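Local coordinates for periplasmic sugar-binding protein (PDB 4RXU), which binds D-glucose in the cleft between its two lobes and probably serves as the solute-binding component of an ABC-type sugar transporter, at residues E42-W45 and I46-T50; A250-D253 and G254-R257; N221-F224 and N225-K228. All coordinates share one frame; numbering follows the deposited sequence.

Overall arrangement
Three local contacts, each at the N-terminal end of a helix, meet on one beta-D-glucopyranose. Contact 1 (42-50) lies at the N-terminal part of helix 44-59, after strand 29-37 of the mixed sheet in one lobe; contacts 2 (250-257) and 3 (221-228) belong to the other lobe, built on the four-stranded parallel sheet. Centres of contacts 2 and 3 are about 9 Å apart and the two pack directly, Asn252 ND2 lying 3.5 Å from Trp222 CE3. Contact 1 is more remote, with centres about 15 Å from contact 2 and 17 Å from contact 3, yet Glu42 CG comes within 3.9 Å of Trp222 O. The sugar thus bridges the lobes, as in periplasmic binding proteins.

Contact 1: residues E42-W45 and I46-T50; sequences EPRW and IQDET. With BGC (beta-D-glucopyranose), chain C.
Asp48 OD1 and OD2 each take one nitrogen of Arg44 in a side-on salt bridge, four residues along the chain: NE lies 2.7 Å from OD1, and NH1 reaches OD2 at 2.9 Å. Both oxygens use their syn lone pairs, and the guanidinium and carboxylate planes are only 22° apart, so the two bonds fix the rotation of the guanidinium. Arg44 sends CG away from its backbone N (chi1 166°) and then bends at chi2 (58°), which swings the guanidinium back toward the helix. Its remaining terminal nitrogen, NH2, is thereby presented to the sugar and donates to O3 of the glucose at 2.9 Å, the oxygen lying at the guanidinium edge. Asp118 forms a second salt bridge with NH2, and Tyr117 bonds Asp48 OD2. A methionine in place of Arg44 would probably leave the Asp48 carboxylate without its charged mate and glucose O3 without this donor.

Trp45 lies against the same arginine: its CZ3 lies 3.7 Å above the guanidinium plane, offset toward the rim, and Arg44 CG sits over the rim of one indole face. The indole NE1 donates to Glu42 OE1 at 3.0 Å; the acceptor is close to the ring plane, but the nitrogen approaches from above the carboxylate plane. That same OE1 accepts from glucose O6 at 2.6 Å and is salt-bridged to Arg119, so three groups grip one oxygen.

Along the backbone, Glu49 N to Trp45 O at 2.9 Å is a sound helical bond, whereas Ile46 N to Pro43 O and the bonds to Arg44 O are weak. The N-terminal part of helix 44-59, following strand 29-37 in a beta-alpha-beta unit, supplies one wall of the glucose pocket in the periplasmic binding protein fold.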
# COMPACT_ATOMS: atom_id res chain seq x y z
N GLU A 42 -10.16 5.84 -1.55
CA GLU A 42 -8.84 5.66 -0.94
C GLU A 42 -7.95 6.69 -1.58
O GLU A 42 -7.82 6.69 -2.80
CB GLU A 42 -8.29 4.25 -1.17
CG GLU A 42 -9.10 3.14 -0.49
CD GLU A 42 -8.71 1.74 -0.94
OE1 GLU A 42 -7.58 1.53 -1.47
OE2 GLU A 42 -9.56 0.84 -0.75
N PRO A 43 -7.32 7.57 -0.78
CA PRO A 43 -6.60 8.69 -1.40
C PRO A 43 -5.49 8.29 -2.39
O PRO A 43 -5.20 9.01 -3.33
CB PRO A 43 -5.98 9.41 -0.20
CG PRO A 43 -6.91 9.13 0.91
CD PRO A 43 -7.54 7.79 0.66
N ARG A 44 -4.89 7.12 -2.15
CA ARG A 44 -3.77 6.65 -2.96
C ARG A 44 -4.08 6.78 -4.44
O ARG A 44 -3.24 7.27 -5.20
CB ARG A 44 -3.42 5.20 -2.61
CG ARG A 44 -2.49 4.50 -3.61
CD ARG A 44 -1.14 5.18 -3.82
NE ARG A 44 -0.59 4.68 -5.07
CZ ARG A 44 0.05 3.53 -5.25
NH1 ARG A 44 0.40 3.17 -6.49
NH2 ARG A 44 0.38 2.74 -4.24
N TRP A 45 -5.29 6.35 -4.84
CA TRP A 45 -5.58 6.24 -6.28
C TRP A 45 -5.77 7.58 -6.97
O TRP A 45 -5.66 7.66 -8.18
CB TRP A 45 -6.73 5.26 -6.59
CG TRP A 45 -6.49 4.03 -5.78
CD1 TRP A 45 -7.21 3.62 -4.72
CD2 TRP A 45 -5.33 3.18 -5.84
NE1 TRP A 45 -6.60 2.54 -4.12
CE2 TRP A 45 -5.45 2.25 -4.79
CE3 TRP A 45 -4.23 3.10 -6.68
CZ2 TRP A 45 -4.49 1.28 -4.55
CZ3 TRP A 45 -3.29 2.12 -6.45
CH2 TRP A 45 -3.42 1.23 -5.40
N ILE A 46 -6.03 8.62 -6.19
CA ILE A 46 -6.03 9.97 -6.70
C ILE A 46 -4.62 10.37 -7.15
O ILE A 46 -4.46 11.05 -8.17
CB ILE A 46 -6.60 10.95 -5.65
CG1 ILE A 46 -7.97 10.48 -5.12
CG2 ILE A 46 -6.74 12.34 -6.25
CD1 ILE A 46 -9.04 10.30 -6.17
N GLN A 47 -3.60 9.93 -6.40
CA GLN A 47 -2.22 10.18 -6.82
C GLN A 47 -1.97 9.53 -8.18
O GLN A 47 -1.50 10.17 -9.13
CB GLN A 47 -1.21 9.67 -5.81
CG GLN A 47 -1.24 10.31 -4.43
CD GLN A 47 0.09 10.11 -3.72
OE1 GLN A 47 1.16 10.41 -4.28
NE2 GLN A 47 0.04 9.57 -2.51
N ASP A 48 -2.30 8.24 -8.30
CA ASP A 48 -2.07 7.57 -9.59
C ASP A 48 -2.87 8.21 -10.72
O ASP A 48 -2.35 8.37 -11.80
CB ASP A 48 -2.36 6.08 -9.51
CG ASP A 48 -1.57 5.40 -8.43
OD1 ASP A 48 -1.86 5.69 -7.25
OD2 ASP A 48 -0.64 4.62 -8.76
N GLU A 49 -4.13 8.55 -10.47
CA GLU A 49 -4.94 9.25 -11.48
C GLU A 49 -4.23 10.52 -11.97
O GLU A 49 -4.07 10.72 -13.17
CB GLU A 49 -6.33 9.62 -10.93
CG GLU A 49 -7.24 10.27 -11.97
CD GLU A 49 -8.52 10.78 -11.36
OE1 GLU A 49 -8.50 11.17 -10.18
OE2 GLU A 49 -9.54 10.80 -12.07
N THR A 50 -3.79 11.33 -11.03
CA THR A 50 -3.09 12.58 -11.33
C THR A 50 -1.82 12.34 -12.11
O THR A 50 -1.57 12.98 -13.14
CB THR A 50 -2.76 13.34 -10.03
OG1 THR A 50 -3.99 13.79 -9.45
CG2 THR A 50 -1.79 14.54 -10.34
C2 BGC C . -1.40 0.56 -1.94
C3 BGC C . -1.11 1.61 -0.88
C4 BGC C . -2.42 2.24 -0.43
C5 BGC C . -3.44 1.17 -0.02
C6 BGC C . -4.81 1.72 0.28
C1 BGC C . -2.31 -0.44 -1.25
O1 BGC C . -2.50 -1.60 -2.00
O2 BGC C . -0.17 -0.03 -2.37
O3 BGC C . -0.24 2.58 -1.45
O4 BGC C . -2.16 3.02 0.75
O5 BGC C . -3.57 0.20 -1.04
O6 BGC C . -5.28 2.59 -0.76

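Contact 2: residues A250-D253 and G254-R257; sequences APND and GTAR. With BGC (beta-D-glucopyranose), chain C.
With chi1 at 78°, Asn252 places CG between its backbone N and carbonyl carbon, and Thr255 holds OG1 in the equivalent position (chi1 63°); these two torsions bring the amide oxygen and the hydroxyl together, the side chains crossing at about a right angle. Thr255 OG1 donates to Asn252 OD1 at 2.7 Å, and the backbone Thr255 N donates to the same OD1 at 3.1 Å. The two donors come from opposite faces of the amide plane, so the oxygen is clasped from both sides and the flat group has little freedom to turn.

This fixes the other end of the amide. Asn252 ND2 points at the glucose and donates to O4 at 3.0 Å in a nearly straight bond, with an N-H...O angle of 168°. Thr255 acts in the second shell, setting the orientation of a first-shell donor.

Backbone bonds carry the turn onward, Ala256 N to Asn252 O at 2.9 Å and Arg257 N to Asp253 O at 3.0 Å. Ala250 CB meets Ala256 CB at 3.7 Å, an apolar contact, and the Pro251 ring lies against the Thr255 hydroxyl, CD 3.4 Å from OG1. The carboxylate of Asp253 turns to other partners, Thr295, Gln292 and the backbone N of Glu280, while Arg257 NH1 bonds Ser283.

Asn252 is therefore the N-cap of helix 253-264, its side chain accepting from the residue three places on. The loop after strand 246-249 thus uses one amide twice, its oxygen closing the helix start and its nitrogen binding sugar in the glucose pocket.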
# COMPACT_ATOMS: atom_id res chain seq x y z
N ALA A 250 1.17 1.44 11.74
CA ALA A 250 0.01 1.88 10.94
C ALA A 250 0.36 1.61 9.48
O ALA A 250 1.48 1.92 9.04
CB ALA A 250 -0.29 3.36 11.17
N PRO A 251 -0.59 1.05 8.69
CA PRO A 251 -0.18 0.51 7.39
C PRO A 251 -0.09 1.54 6.26
O PRO A 251 0.63 1.32 5.31
CB PRO A 251 -1.26 -0.54 7.10
CG PRO A 251 -2.47 -0.03 7.82
CD PRO A 251 -1.93 0.59 9.09
N ASN A 252 -0.82 2.65 6.36
CA ASN A 252 -0.63 3.71 5.37
C ASN A 252 -0.87 5.07 5.99
O ASN A 252 -1.18 5.15 7.17
CB ASN A 252 -1.48 3.50 4.10
CG ASN A 252 -2.94 3.87 4.27
OD1 ASN A 252 -3.44 4.10 5.38
ND2 ASN A 252 -3.66 3.89 3.14
N ASP A 253 -0.77 6.13 5.20
CA ASP A 253 -0.84 7.49 5.75
C ASP A 253 -2.18 7.88 6.36
O ASP A 253 -2.22 8.36 7.50
CB ASP A 253 -0.43 8.51 4.69
CG ASP A 253 1.08 8.59 4.54
OD1 ASP A 253 1.81 7.99 5.36
OD2 ASP A 253 1.54 9.29 3.63
N GLY A 254 -3.27 7.68 5.63
CA GLY A 254 -4.54 8.12 6.18
C GLY A 254 -4.87 7.35 7.45
O GLY A 254 -5.34 7.92 8.43
N THR A 255 -4.67 6.04 7.43
CA THR A 255 -4.95 5.27 8.64
C THR A 255 -4.00 5.66 9.79
O THR A 255 -4.41 5.68 10.95
CB THR A 255 -4.92 3.74 8.38
OG1 THR A 255 -3.61 3.31 7.97
CG2 THR A 255 -5.98 3.31 7.36
N ALA A 256 -2.74 5.99 9.46
CA ALA A 256 -1.79 6.51 10.45
C ALA A 256 -2.30 7.77 11.14
O ALA A 256 -2.17 7.91 12.36
CB ALA A 256 -0.44 6.77 9.81
N ARG A 257 -2.85 8.70 10.37
CA ARG A 257 -3.32 9.95 10.97
C ARG A 257 -4.51 9.66 11.86
O ARG A 257 -4.62 10.24 12.94
CB ARG A 257 -3.65 10.97 9.89
CG ARG A 257 -2.43 11.41 9.08
CD ARG A 257 -2.69 12.69 8.29
NE ARG A 257 -3.94 12.62 7.50
CZ ARG A 257 -4.07 11.98 6.35
NH1 ARG A 257 -3.02 11.38 5.80
NH2 ARG A 257 -5.28 11.92 5.73
C2 BGC C . -1.40 0.56 -1.94
C3 BGC C . -1.11 1.61 -0.88
C4 BGC C . -2.42 2.24 -0.43
C5 BGC C . -3.44 1.17 -0.02
C6 BGC C . -4.81 1.72 0.28
C1 BGC C . -2.31 -0.44 -1.25
O1 BGC C . -2.50 -1.60 -2.00
O2 BGC C . -0.17 -0.03 -2.37
O3 BGC C . -0.24 2.58 -1.45
O4 BGC C . -2.16 3.02 0.75
O5 BGC C . -3.57 0.20 -1.04
O6 BGC C . -5.28 2.59 -0.76

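Contact 3: residues N221-F224 and N225-K228; sequences NWDF and NTAK. With BGC (beta-D-glucopyranose), chain C.
Hydrogen bonds to one carboxylate oxygen open the helix: Asp223 OD2 accepts from Thr226 OG1 at 2.7 Å and from Thr226 N at 3.0 Å. The hydroxyl arrives on the anti side of the oxygen, the amide from above the carboxylate plane. Asp223 reaches them because its CG stands opposite the backbone N (chi1 178°). Main-chain bonds follow, Ala227 N to Asp223 O at 3.0 Å and Lys228 N to Phe224 O at 2.9 Å.

Water adds two bridges. One molecule accepts from Asn221 ND2 and donates to Thr226 OG1; another donates to Asp223 OD1 at 2.8 Å and accepts from Asn225 N, bringing the second carboxylate oxygen into the cap.

Ring contacts divide between protein and sugar. Asn225 OD1 lies at the edge of the Phe224 ring, in its plane near CD1, and the ring packs on Ala258 and Asp261 of helix 253-264. Trp222 faces the pocket: glucose C6 sits 3.3 Å above its ring plane, offset toward the rim, while its NE1 bonds Asp166.

Asp223 is an N-cap for helix 224-237, and Trp222, just before it, lays one indole face against C5 and C6 of the glucose, the aromatic-to-sugar CH packing common in carbohydrate-binding sites.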
# COMPACT_ATOMS: atom_id res chain seq x y z
N ASN A 221 -9.21 -1.83 6.95
CA ASN A 221 -9.93 -1.85 5.67
C ASN A 221 -9.59 -0.64 4.78
O ASN A 221 -10.41 -0.21 3.96
CB ASN A 221 -11.44 -1.92 5.91
CG ASN A 221 -11.88 -3.29 6.37
OD1 ASN A 221 -11.32 -4.30 5.98
ND2 ASN A 221 -12.91 -3.33 7.18
N TRP A 222 -8.39 -0.10 4.99
CA TRP A 222 -7.89 1.08 4.25
C TRP A 222 -8.86 2.26 4.34
O TRP A 222 -9.07 3.01 3.38
CB TRP A 222 -7.63 0.74 2.79
CG TRP A 222 -6.55 -0.23 2.47
CD1 TRP A 222 -6.62 -1.23 1.53
CD2 TRP A 222 -5.20 -0.25 2.97
NE1 TRP A 222 -5.40 -1.88 1.44
CE2 TRP A 222 -4.51 -1.31 2.32
CE3 TRP A 222 -4.50 0.53 3.89
CZ2 TRP A 222 -3.17 -1.59 2.55
CZ3 TRP A 222 -3.16 0.22 4.16
CH2 TRP A 222 -2.52 -0.82 3.48
N ASP A 223 -9.43 2.41 5.52
CA ASP A 223 -10.50 3.38 5.78
C ASP A 223 -10.19 4.17 7.06
O ASP A 223 -9.91 3.58 8.11
CB ASP A 223 -11.86 2.69 5.93
CG ASP A 223 -12.98 3.67 6.24
OD1 ASP A 223 -13.28 4.55 5.42
OD2 ASP A 223 -13.57 3.55 7.33
N PHE A 224 -10.25 5.49 6.94
CA PHE A 224 -9.94 6.41 8.03
C PHE A 224 -10.77 6.13 9.29
O PHE A 224 -10.22 5.92 10.37
CB PHE A 224 -10.15 7.87 7.59
CG PHE A 224 -9.62 8.88 8.57
CD1 PHE A 224 -10.35 9.23 9.69
CD2 PHE A 224 -8.37 9.44 8.39
CE1 PHE A 224 -9.85 10.14 10.60
CE2 PHE A 224 -7.86 10.35 9.28
CZ PHE A 224 -8.60 10.70 10.40
N ASN A 225 -12.10 6.12 9.17
CA ASN A 225 -12.96 5.98 10.35
C ASN A 225 -12.81 4.62 11.00
O ASN A 225 -12.81 4.50 12.23
CB ASN A 225 -14.44 6.25 10.03
CG ASN A 225 -14.76 7.73 9.96
OD1 ASN A 225 -13.94 8.58 10.31
ND2 ASN A 225 -15.94 8.04 9.48
N THR A 226 -12.67 3.60 10.17
CA THR A 226 -12.46 2.24 10.64
C THR A 226 -11.17 2.18 11.47
O THR A 226 -11.14 1.62 12.57
CB THR A 226 -12.43 1.22 9.48
OG1 THR A 226 -13.66 1.29 8.74
CG2 THR A 226 -12.21 -0.19 10.01
N ALA A 227 -10.10 2.80 10.96
CA ALA A 227 -8.84 2.85 11.70
C ALA A 227 -8.98 3.62 13.01
O ALA A 227 -8.53 3.17 14.06
CB ALA A 227 -7.79 3.52 10.85
N LYS A 228 -9.59 4.81 12.95
CA LYS A 228 -9.71 5.61 14.16
C LYS A 228 -10.50 4.86 15.23
O LYS A 228 -10.10 4.79 16.39
CB LYS A 228 -10.37 6.96 13.90
CG LYS A 228 -10.32 7.87 15.13
CD LYS A 228 -10.72 9.29 14.83
CE LYS A 228 -10.36 10.17 16.00
NZ LYS A 228 -11.03 11.49 15.93
C2 BGC C . -1.40 0.56 -1.94
C3 BGC C . -1.11 1.61 -0.88
C4 BGC C . -2.42 2.24 -0.43
C5 BGC C . -3.44 1.17 -0.02
C6 BGC C . -4.81 1.72 0.28
C1 BGC C . -2.31 -0.44 -1.25
O1 BGC C . -2.50 -1.60 -2.00
O2 BGC C . -0.17 -0.03 -2.37
O3 BGC C . -0.24 2.58 -1.45
O4 BGC C . -2.16 3.02 0.75
O5 BGC C . -3.57 0.20 -1.04
O6 BGC C . -5.28 2.59 -0.76
O HOH W 1 -14.31 -0.99 7.58
O HOH W 2 -13.57 6.93 6.77